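Side-chain contacts in flagellar hook-associated protein 3 (Bacillus cereus, PDB 5ZIY), which probably forms part of the junction between the flagellar hook and the filament, as a helical member of the flagellin family: residues V74-I79 with K148-A153; Q54-A59 with K160-L165; K81-L86 with S141-T146. One frame throughout, in Å; residues are numbered along the deposited sequence.

Interaction 1: V74-I79 with K148-A153; sequences VEIDQI and KQMSEA
Ile76 stands with CG1 anti to its carbonyl carbon (chi1 -69°), which leaves CG2 opposite the backbone N and aimed at helix 137-155; on that helix, Ser151 holds OG anti to its own N (chi1 167°), beside Asp77. The pair shows how antiparallel helices of a four-helix bundle come close where one of them offers a small residue. The axes of the short segments approach to 8.2 Å at 160°. Ile76 packs on the backbone of helix 137-155: its CG2 lies 3.8 Å from Ser151 N and 4.0 Å from Met150 CB. Met150 then runs on, extended beyond CG, away from helix 67-87 to touch Thr56 of helix 8-60 and Leu165 and Asn169 of helix 162-204. Ile76 also touches Ala52 of helix 8-60, so two other helices help to bury it. Asp77 is at the more open margin. Its carboxylate is directed along its own helix, where OD2 forms a salt bridge with Lys81, and it has no hydrogen bond to Ser151. The serine hydroxyl instead makes a weak hydrogen bond to Gly73 O. Against Asp77 it contributes plain packing, and Ser151 CB lies 3.9 Å from Ile76 CG2.

Interaction 2: Q54-A59 with K160-L165; sequences QLTVQA and KALKPL
This is an apolar helix-to-helix contact in which a single leucine reaches across to two residues of the facing helix, and it joins the long first and last helices at one end of the four-helix bundle. Segment 54-59 belongs to the last turns of helix 8-60, while 160-165 leads into the start of helix 162-204. Two parts of the chain a hundred residues apart thus come together, as the N- and C-terminal helical regions do in flagellin, to whose N-terminal family region segment 54-59 belongs.

Leu162 does the work through its fork. The two methyls take different partners: CD2 lies 3.8 Å from Thr56 CG2, and CD1 meets Ala59. Because Thr56 and Ala59 are separated by three positions, they fall on the same face of their helix, one for each branch of the fork. The second torsion of Leu162 (chi2 172°) extends CD1 away from its own CA, which carries that methyl over to the alanine.

Thr56 shows how a polar residue can serve an apolar interface. Its hydroxyl turns back into its own helix and donates a hydrogen bond to Ala52 O, so this polar atom is satisfied in a buried setting; the same rotation (chi1 -57°) sets CG2 anti to the backbone N and presents the methyl to Leu162. The two side chains cross obliquely. Met154 of helix 137-155 touches Thr56, Ala59 and Leu162 alike, so a third helix packs against this contact. No hydrogen bond passes between the segments, which bury 136 Å² together. The alanine brings nothing beyond its CB, which rests 3.7 Å from Leu162 CD1.

Interaction 3: K81-L86 with S141-T146; sequences KQVVYL and SPVIKT
Val83 and Val84 face Val143 and Ile144 in a contact made wholly of branched aliphatic side chains, in which two antiparallel helices of the bundle pack through valine and isoleucine. The segment axes come within 10.1 Å, with 162° between their directions.

The apolar touches form two sets. In the first, Val83 CG1 meets Val143 CG1 at 3.9 Å, the two side chains crossing at about a right angle, and the same valine methyl lies 4.2 Å from Ile144 CG1. In the second, Val84 CG2 packs on Ile144 CG2 at 3.9 Å, again nearly perpendicular. With its CG1 anti to the carbonyl carbon (chi1 -60°), Ile144 shares its branches: CG1 itself lies against Val83, and CG2 is turned to Val84.

Polar groups do not bridge the segments. Ser141 OG is hydrogen-bonded to Gly111 O in a loop, and Thr146 OG1 has Glu168 OE1 of helix 162-204 and Pro142 O of its own helix both within hydrogen-bonding reach. Around Pro142 the helix is kinked: the N of this proline, which carries no hydrogen, and that of Val143 have no bond to the preceding turn.

Ser48 and Leu49 of helix 8-60 touch Val83 and Val143 respectively, Val143 also meets Asn172 of helix 162-204, and Phe107 from a loop touches Ile144. Beyond this contact helix 67-87 ends and gives way to strand 90-91, whereas strand 129-133 precedes helix 137-155.

Interactions 1 and 3 are successive steps along one antiparallel pair, helices 67-87 and 137-155, with centres 10 Å apart. The pair is closer at interaction 1 (8.2 Å between segment axes) than at interaction 3 (10.1 Å), in keeping with a serine at one and valines with isoleucine at the other. Interaction 2 adds the remaining two helices; its centre lies 11 Å from that of interaction 1 and 17 Å from that of interaction 3. Met150 joins the first two, its CE lying 3.4 Å from Leu165 O, and Ile79 CD1 meets Leu55 CD1 at 3.9 Å. Thr146 CG2, 3.7 Å from Leu165 O, ties interaction 3 to interaction 2. All three contacts are bundle packing.

Interaction 1: V74-I79 with K148-A153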
loop_
_atom_site.group_PDB
_atom_site.type_symbol
_atom_site.label_atom_id
_atom_site.label_comp_id
_atom_site.label_asym_id
_atom_site.label_seq_id
_atom_site.Cartn_x
_atom_site.Cartn_y
_atom_site.Cartn_z
ATOM N N VAL A 74 9.112 -21.337 10.931
ATOM C CA VAL A 74 9.416 -20.211 11.831
ATOM C C VAL A 74 9.639 -18.927 11.072
ATOM O O VAL A 74 8.996 -17.929 11.366
ATOM C CB VAL A 74 10.646 -20.483 12.726
ATOM C CG1 VAL A 74 11.175 -19.193 13.309
ATOM C CG2 VAL A 74 10.268 -21.483 13.855
ATOM N N GLU A 75 10.531 -18.934 10.089
ATOM C CA GLU A 75 10.863 -17.696 9.381
ATOM C C GLU A 75 9.650 -17.133 8.641
ATOM O O GLU A 75 9.481 -15.918 8.568
ATOM C CB GLU A 75 12.018 -17.909 8.414
ATOM C CG GLU A 75 13.215 -17.000 8.671
ATOM C CD GLU A 75 13.304 -15.854 7.712
ATOM O OE1 GLU A 75 12.491 -14.910 7.860
ATOM O OE2 GLU A 75 14.205 -15.894 6.823
ATOM N N ILE A 76 8.810 -18.009 8.109
ATOM C CA ILE A 76 7.560 -17.585 7.510
ATOM C C ILE A 76 6.694 -16.820 8.546
ATOM O O ILE A 76 5.951 -15.927 8.195
ATOM C CB ILE A 76 6.773 -18.777 6.963
ATOM C CG1 ILE A 76 7.463 -19.383 5.737
ATOM C CG2 ILE A 76 5.372 -18.354 6.585
ATOM C CD1 ILE A 76 6.915 -18.884 4.440
ATOM N N ASP A 77 6.806 -17.212 9.814
ATOM C CA ASP A 77 6.165 -16.518 10.934
ATOM C C ASP A 77 6.708 -15.101 11.157
ATOM O O ASP A 77 5.940 -14.192 11.483
ATOM C CB ASP A 77 6.301 -17.355 12.208
ATOM C CG ASP A 77 5.478 -16.825 13.356
ATOM O OD1 ASP A 77 4.239 -16.970 13.320
ATOM O OD2 ASP A 77 6.100 -16.285 14.308
ATOM N N GLN A 78 8.006 -14.909 10.998
ATOM C CA GLN A 78 8.569 -13.562 11.048
ATOM C C GLN A 78 7.974 -12.713 9.905
ATOM O O GLN A 78 7.633 -11.540 10.080
ATOM C CB GLN A 78 10.099 -13.567 10.898
ATOM C CG GLN A 78 10.919 -14.273 11.997
ATOM C CD GLN A 78 12.455 -14.145 11.779
ATOM O OE1 GLN A 78 13.123 -15.121 11.421
ATOM N NE2 GLN A 78 13.006 -12.931 11.986
ATOM N N ILE A 79 7.876 -13.326 8.732
ATOM C CA ILE A 79 7.343 -12.668 7.556
ATOM C C ILE A 79 5.877 -12.314 7.783
ATOM O O ILE A 79 5.426 -11.228 7.418
ATOM C CB ILE A 79 7.590 -13.550 6.294
ATOM C CG1 ILE A 79 9.096 -13.526 5.952
ATOM C CG2 ILE A 79 6.846 -13.050 5.074
ATOM C CD1 ILE A 79 9.511 -14.501 4.809
ATOM N N LYS A 148 -0.327 -17.218 7.322
ATOM C CA LYS A 148 -0.580 -17.918 8.578
ATOM C C LYS A 148 -0.752 -19.432 8.420
ATOM O O LYS A 148 -0.209 -20.196 9.198
ATOM C CB LYS A 148 -1.752 -17.297 9.311
ATOM C CG LYS A 148 -1.933 -17.875 10.694
ATOM C CD LYS A 148 -3.216 -17.458 11.295
ATOM C CE LYS A 148 -3.416 -18.085 12.677
ATOM N NZ LYS A 148 -4.356 -19.214 12.536
ATOM N N GLN A 149 -1.484 -19.868 7.405
ATOM C CA GLN A 149 -1.618 -21.292 7.138
ATOM C C GLN A 149 -0.274 -21.892 6.645
ATOM O O GLN A 149 -0.023 -23.088 6.824
ATOM C CB GLN A 149 -2.726 -21.572 6.110
ATOM C CG GLN A 149 -4.114 -21.061 6.468
ATOM C CD GLN A 149 -5.076 -21.161 5.267
ATOM O OE1 GLN A 149 -5.309 -22.261 4.736
ATOM N NE2 GLN A 149 -5.609 -20.007 4.814
ATOM N N MET A 150 0.562 -21.063 6.008
ATOM C CA MET A 150 1.886 -21.491 5.533
ATOM C C MET A 150 2.762 -21.816 6.732
ATOM O O MET A 150 3.312 -22.884 6.820
ATOM C CB MET A 150 2.551 -20.407 4.691
ATOM C CG MET A 150 2.180 -20.413 3.207
ATOM S SD MET A 150 3.081 -19.115 2.283
ATOM C CE MET A 150 3.001 -19.707 0.589
ATOM N N SER A 151 2.786 -20.902 7.697
ATOM C CA SER A 151 3.591 -21.040 8.902
ATOM C C SER A 151 3.156 -22.244 9.744
ATOM O O SER A 151 3.984 -23.060 10.193
ATOM C CB SER A 151 3.463 -19.737 9.691
ATOM O OG SER A 151 3.963 -19.855 11.003
ATOM N N GLU A 152 1.856 -22.386 9.936
ATOM C CA GLU A 152 1.354 -23.553 10.650
ATOM C C GLU A 152 1.599 -24.881 9.913
ATOM O O GLU A 152 1.975 -25.863 10.550
ATOM C CB GLU A 152 -0.134 -23.374 11.006
ATOM N N ALA A 153 1.364 -24.915 8.604
ATOM C CA ALA A 153 1.629 -26.127 7.794
ATOM C C ALA A 153 3.078 -26.567 7.933
ATOM O O ALA A 153 3.392 -27.739 8.134
ATOM C CB ALA A 153 1.276 -25.920 6.323
#

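Interaction 2: Q54-A59 with K160-L165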
loop_
_atom_site.group_PDB
_atom_site.type_symbol
_atom_site.label_atom_id
_atom_site.label_comp_id
_atom_site.label_asym_id
_atom_site.label_seq_id
_atom_site.Cartn_x
_atom_site.Cartn_y
_atom_site.Cartn_z
ATOM N N GLN A 54 9.825 -18.423 -1.965
ATOM C CA GLN A 54 11.134 -19.079 -2.002
ATOM C C GLN A 54 11.289 -20.158 -0.907
ATOM O O GLN A 54 11.670 -21.285 -1.194
ATOM C CB GLN A 54 12.252 -18.017 -1.917
ATOM C CG GLN A 54 12.314 -17.051 -3.147
ATOM C CD GLN A 54 13.348 -15.902 -3.009
ATOM O OE1 GLN A 54 13.258 -15.049 -2.108
ATOM N NE2 GLN A 54 14.298 -15.859 -3.930
ATOM N N LEU A 55 10.967 -19.799 0.334
ATOM C CA LEU A 55 11.038 -20.703 1.500
ATOM C C LEU A 55 10.056 -21.884 1.421
ATOM O O LEU A 55 10.271 -22.928 2.043
ATOM C CB LEU A 55 10.687 -19.919 2.783
ATOM C CG LEU A 55 11.640 -18.839 3.284
ATOM C CD1 LEU A 55 10.998 -18.092 4.462
ATOM C CD2 LEU A 55 13.015 -19.418 3.648
ATOM N N THR A 56 8.939 -21.670 0.732
ATOM C CA THR A 56 7.957 -22.694 0.541
ATOM C C THR A 56 8.387 -23.659 -0.573
ATOM O O THR A 56 8.067 -24.829 -0.513
ATOM C CB THR A 56 6.560 -22.108 0.283
ATOM O OG1 THR A 56 6.189 -21.234 1.375
ATOM C CG2 THR A 56 5.556 -23.223 0.193
ATOM N N VAL A 57 9.110 -23.164 -1.570
ATOM C CA VAL A 57 9.743 -24.021 -2.559
ATOM C C VAL A 57 10.788 -24.915 -1.843
ATOM O O VAL A 57 10.811 -26.143 -2.056
ATOM C CB VAL A 57 10.333 -23.180 -3.747
ATOM C CG1 VAL A 57 11.280 -24.001 -4.621
ATOM C CG2 VAL A 57 9.203 -22.584 -4.603
ATOM N N GLN A 58 11.610 -24.329 -0.963
ATOM C CA GLN A 58 12.577 -25.111 -0.158
ATOM C C GLN A 58 11.845 -26.219 0.584
ATOM O O GLN A 58 12.251 -27.373 0.539
ATOM C CB GLN A 58 13.325 -24.243 0.865
ATOM C CG GLN A 58 14.430 -23.404 0.275
ATOM C CD GLN A 58 15.104 -22.466 1.283
ATOM O OE1 GLN A 58 14.932 -22.602 2.503
ATOM N NE2 GLN A 58 15.897 -21.533 0.769
ATOM N N ALA A 59 10.765 -25.850 1.266
ATOM C CA ALA A 59 9.945 -26.799 2.034
ATOM C C ALA A 59 9.402 -27.968 1.188
ATOM O O ALA A 59 9.346 -29.104 1.632
ATOM C CB ALA A 59 8.794 -26.050 2.684
ATOM N N LYS A 160 1.243 -31.764 2.612
ATOM C CA LYS A 160 0.149 -31.800 1.633
ATOM C C LYS A 160 -0.512 -30.423 1.474
ATOM O O LYS A 160 -0.906 -30.020 0.376
ATOM C CB LYS A 160 -0.897 -32.840 2.054
ATOM C CG LYS A 160 -1.310 -33.799 0.937
ATOM C CD LYS A 160 -2.103 -34.967 1.493
ATOM C CE LYS A 160 -3.549 -34.574 1.850
ATOM N NZ LYS A 160 -4.565 -35.201 0.926
ATOM N N ALA A 161 -0.622 -29.699 2.581
ATOM C CA ALA A 161 -1.137 -28.340 2.551
ATOM C C ALA A 161 -0.269 -27.357 1.737
ATOM O O ALA A 161 -0.787 -26.355 1.251
ATOM C CB ALA A 161 -1.308 -27.828 3.960
ATOM N N LEU A 162 1.023 -27.635 1.557
ATOM C CA LEU A 162 1.939 -26.603 1.055
ATOM C C LEU A 162 1.769 -26.262 -0.432
ATOM O O LEU A 162 1.845 -25.092 -0.793
ATOM C CB LEU A 162 3.405 -26.961 1.353
ATOM C CG LEU A 162 3.900 -26.668 2.779
ATOM C CD1 LEU A 162 5.296 -27.237 2.990
ATOM C CD2 LEU A 162 3.900 -25.204 3.041
ATOM N N LYS A 163 1.551 -27.252 -1.293
ATOM C CA LYS A 163 1.427 -26.955 -2.718
ATOM C C LYS A 163 0.257 -26.017 -2.984
ATOM O O LYS A 163 0.413 -25.045 -3.717
ATOM C CB LYS A 163 1.353 -28.230 -3.591
ATOM N N PRO A 164 -0.911 -26.274 -2.356
ATOM C CA PRO A 164 -2.043 -25.351 -2.490
ATOM C C PRO A 164 -1.717 -23.932 -2.042
ATOM O O PRO A 164 -2.133 -22.973 -2.672
ATOM C CB PRO A 164 -3.090 -25.948 -1.552
ATOM C CG PRO A 164 -2.787 -27.391 -1.511
ATOM C CD PRO A 164 -1.305 -27.519 -1.671
ATOM N N LEU A 165 -1.010 -23.817 -0.928
ATOM C CA LEU A 165 -0.702 -22.542 -0.356
ATOM C C LEU A 165 0.315 -21.780 -1.209
ATOM O O LEU A 165 0.278 -20.546 -1.235
ATOM C CB LEU A 165 -0.210 -22.718 1.072
ATOM C CG LEU A 165 -1.280 -23.241 2.049
ATOM C CD1 LEU A 165 -0.633 -23.621 3.374
ATOM C CD2 LEU A 165 -2.369 -22.196 2.252
#

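Interaction 3: K81-L86 with S141-T146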
loop_
_atom_site.group_PDB
_atom_site.type_symbol
_atom_site.label_atom_id
_atom_site.label_comp_id
_atom_site.label_asym_id
_atom_site.label_seq_id
_atom_site.Cartn_x
_atom_site.Cartn_y
_atom_site.Cartn_z
ATOM N N LYS A 81 4.502 -11.588 10.623
ATOM C CA LYS A 81 4.533 -10.422 11.502
ATOM C C LYS A 81 4.918 -9.142 10.743
ATOM O O LYS A 81 4.338 -8.106 10.951
ATOM C CB LYS A 81 5.466 -10.674 12.696
ATOM C CG LYS A 81 4.972 -11.806 13.619
ATOM C CD LYS A 81 5.894 -11.937 14.865
ATOM C CE LYS A 81 5.889 -13.344 15.522
ATOM N NZ LYS A 81 4.534 -13.987 15.584
ATOM N N GLN A 82 5.860 -9.232 9.816
ATOM C CA GLN A 82 6.314 -8.042 9.106
ATOM C C GLN A 82 5.181 -7.553 8.210
ATOM O O GLN A 82 4.934 -6.346 8.105
ATOM C CB GLN A 82 7.552 -8.385 8.277
ATOM C CG GLN A 82 7.989 -7.348 7.246
ATOM C CD GLN A 82 8.647 -6.131 7.879
ATOM O OE1 GLN A 82 8.522 -5.887 9.089
ATOM N NE2 GLN A 82 9.386 -5.366 7.059
ATOM N N VAL A 83 4.459 -8.496 7.581
ATOM C CA VAL A 83 3.389 -8.122 6.659
ATOM C C VAL A 83 2.201 -7.516 7.391
ATOM O O VAL A 83 1.562 -6.598 6.876
ATOM C CB VAL A 83 2.925 -9.330 5.787
ATOM C CG1 VAL A 83 1.697 -8.978 4.971
ATOM C CG2 VAL A 83 4.076 -9.757 4.868
ATOM N N VAL A 84 1.881 -8.050 8.569
ATOM C CA VAL A 84 0.860 -7.453 9.414
ATOM C C VAL A 84 1.283 -6.003 9.826
ATOM O O VAL A 84 0.491 -5.100 9.743
ATOM C CB VAL A 84 0.546 -8.312 10.649
ATOM C CG1 VAL A 84 -0.394 -7.567 11.593
ATOM C CG2 VAL A 84 -0.120 -9.599 10.265
ATOM N N TYR A 85 2.526 -5.803 10.241
ATOM C CA TYR A 85 3.058 -4.453 10.506
ATOM C C TYR A 85 2.846 -3.527 9.312
ATOM O O TYR A 85 2.285 -2.450 9.462
ATOM C CB TYR A 85 4.529 -4.558 10.900
ATOM C CG TYR A 85 5.420 -3.328 10.801
ATOM C CD1 TYR A 85 5.403 -2.303 11.769
ATOM C CD2 TYR A 85 6.375 -3.242 9.785
ATOM C CE1 TYR A 85 6.292 -1.195 11.672
ATOM C CE2 TYR A 85 7.252 -2.161 9.687
ATOM C CZ TYR A 85 7.207 -1.140 10.608
ATOM O OH TYR A 85 8.136 -0.094 10.421
ATOM N N LEU A 86 3.198 -4.009 8.123
ATOM C CA LEU A 86 3.089 -3.250 6.905
ATOM C C LEU A 86 1.617 -2.983 6.554
ATOM O O LEU A 86 1.271 -1.913 6.105
ATOM C CB LEU A 86 3.839 -3.937 5.719
ATOM C CG LEU A 86 5.361 -4.078 5.703
ATOM C CD1 LEU A 86 5.824 -5.038 4.546
ATOM C CD2 LEU A 86 6.179 -2.718 5.584
ATOM N N SER A 141 -6.236 -9.174 3.533
ATOM C CA SER A 141 -6.709 -10.286 4.348
ATOM C C SER A 141 -6.281 -11.623 3.773
ATOM O O SER A 141 -5.832 -12.490 4.510
ATOM C CB SER A 141 -8.230 -10.246 4.589
ATOM O OG SER A 141 -8.487 -9.214 5.483
ATOM N N PRO A 142 -6.357 -11.791 2.449
ATOM C CA PRO A 142 -5.972 -13.146 2.042
ATOM C C PRO A 142 -4.452 -13.354 2.038
ATOM O O PRO A 142 -3.992 -14.488 2.227
ATOM C CB PRO A 142 -6.609 -13.326 0.625
ATOM C CG PRO A 142 -7.481 -12.170 0.388
ATOM C CD PRO A 142 -7.021 -11.048 1.363
ATOM N N VAL A 143 -3.685 -12.282 1.847
ATOM C CA VAL A 143 -2.259 -12.340 1.985
ATOM C C VAL A 143 -1.880 -12.891 3.325
ATOM O O VAL A 143 -1.111 -13.842 3.412
ATOM C CB VAL A 143 -1.613 -10.969 1.820
ATOM C CG1 VAL A 143 -0.150 -11.024 2.198
ATOM C CG2 VAL A 143 -1.755 -10.536 0.382
ATOM N N ILE A 144 -2.452 -12.293 4.370
ATOM C CA ILE A 144 -2.118 -12.642 5.746
ATOM C C ILE A 144 -2.620 -14.039 6.100
ATOM O O ILE A 144 -1.913 -14.807 6.726
ATOM C CB ILE A 144 -2.669 -11.578 6.742
ATOM C CG1 ILE A 144 -2.064 -10.224 6.427
ATOM C CG2 ILE A 144 -2.435 -11.997 8.212
ATOM C CD1 ILE A 144 -2.795 -9.002 7.055
ATOM N N LYS A 145 -3.842 -14.371 5.698
ATOM C CA LYS A 145 -4.413 -15.689 6.031
ATOM C C LYS A 145 -3.587 -16.797 5.425
ATOM O O LYS A 145 -3.333 -17.791 6.090
ATOM C CB LYS A 145 -5.864 -15.811 5.564
ATOM C CG LYS A 145 -6.794 -14.931 6.378
ATOM C CD LYS A 145 -8.200 -14.816 5.804
ATOM C CE LYS A 145 -9.139 -14.090 6.797
ATOM N NZ LYS A 145 -10.403 -13.560 6.181
ATOM N N THR A 146 -3.169 -16.606 4.164
ATOM C CA THR A 146 -2.315 -17.573 3.491
ATOM C C THR A 146 -0.970 -17.710 4.239
ATOM O O THR A 146 -0.539 -18.815 4.500
ATOM C CB THR A 146 -2.086 -17.210 2.017
ATOM O OG1 THR A 146 -3.357 -17.155 1.345
ATOM C CG2 THR A 146 -1.179 -18.255 1.310
#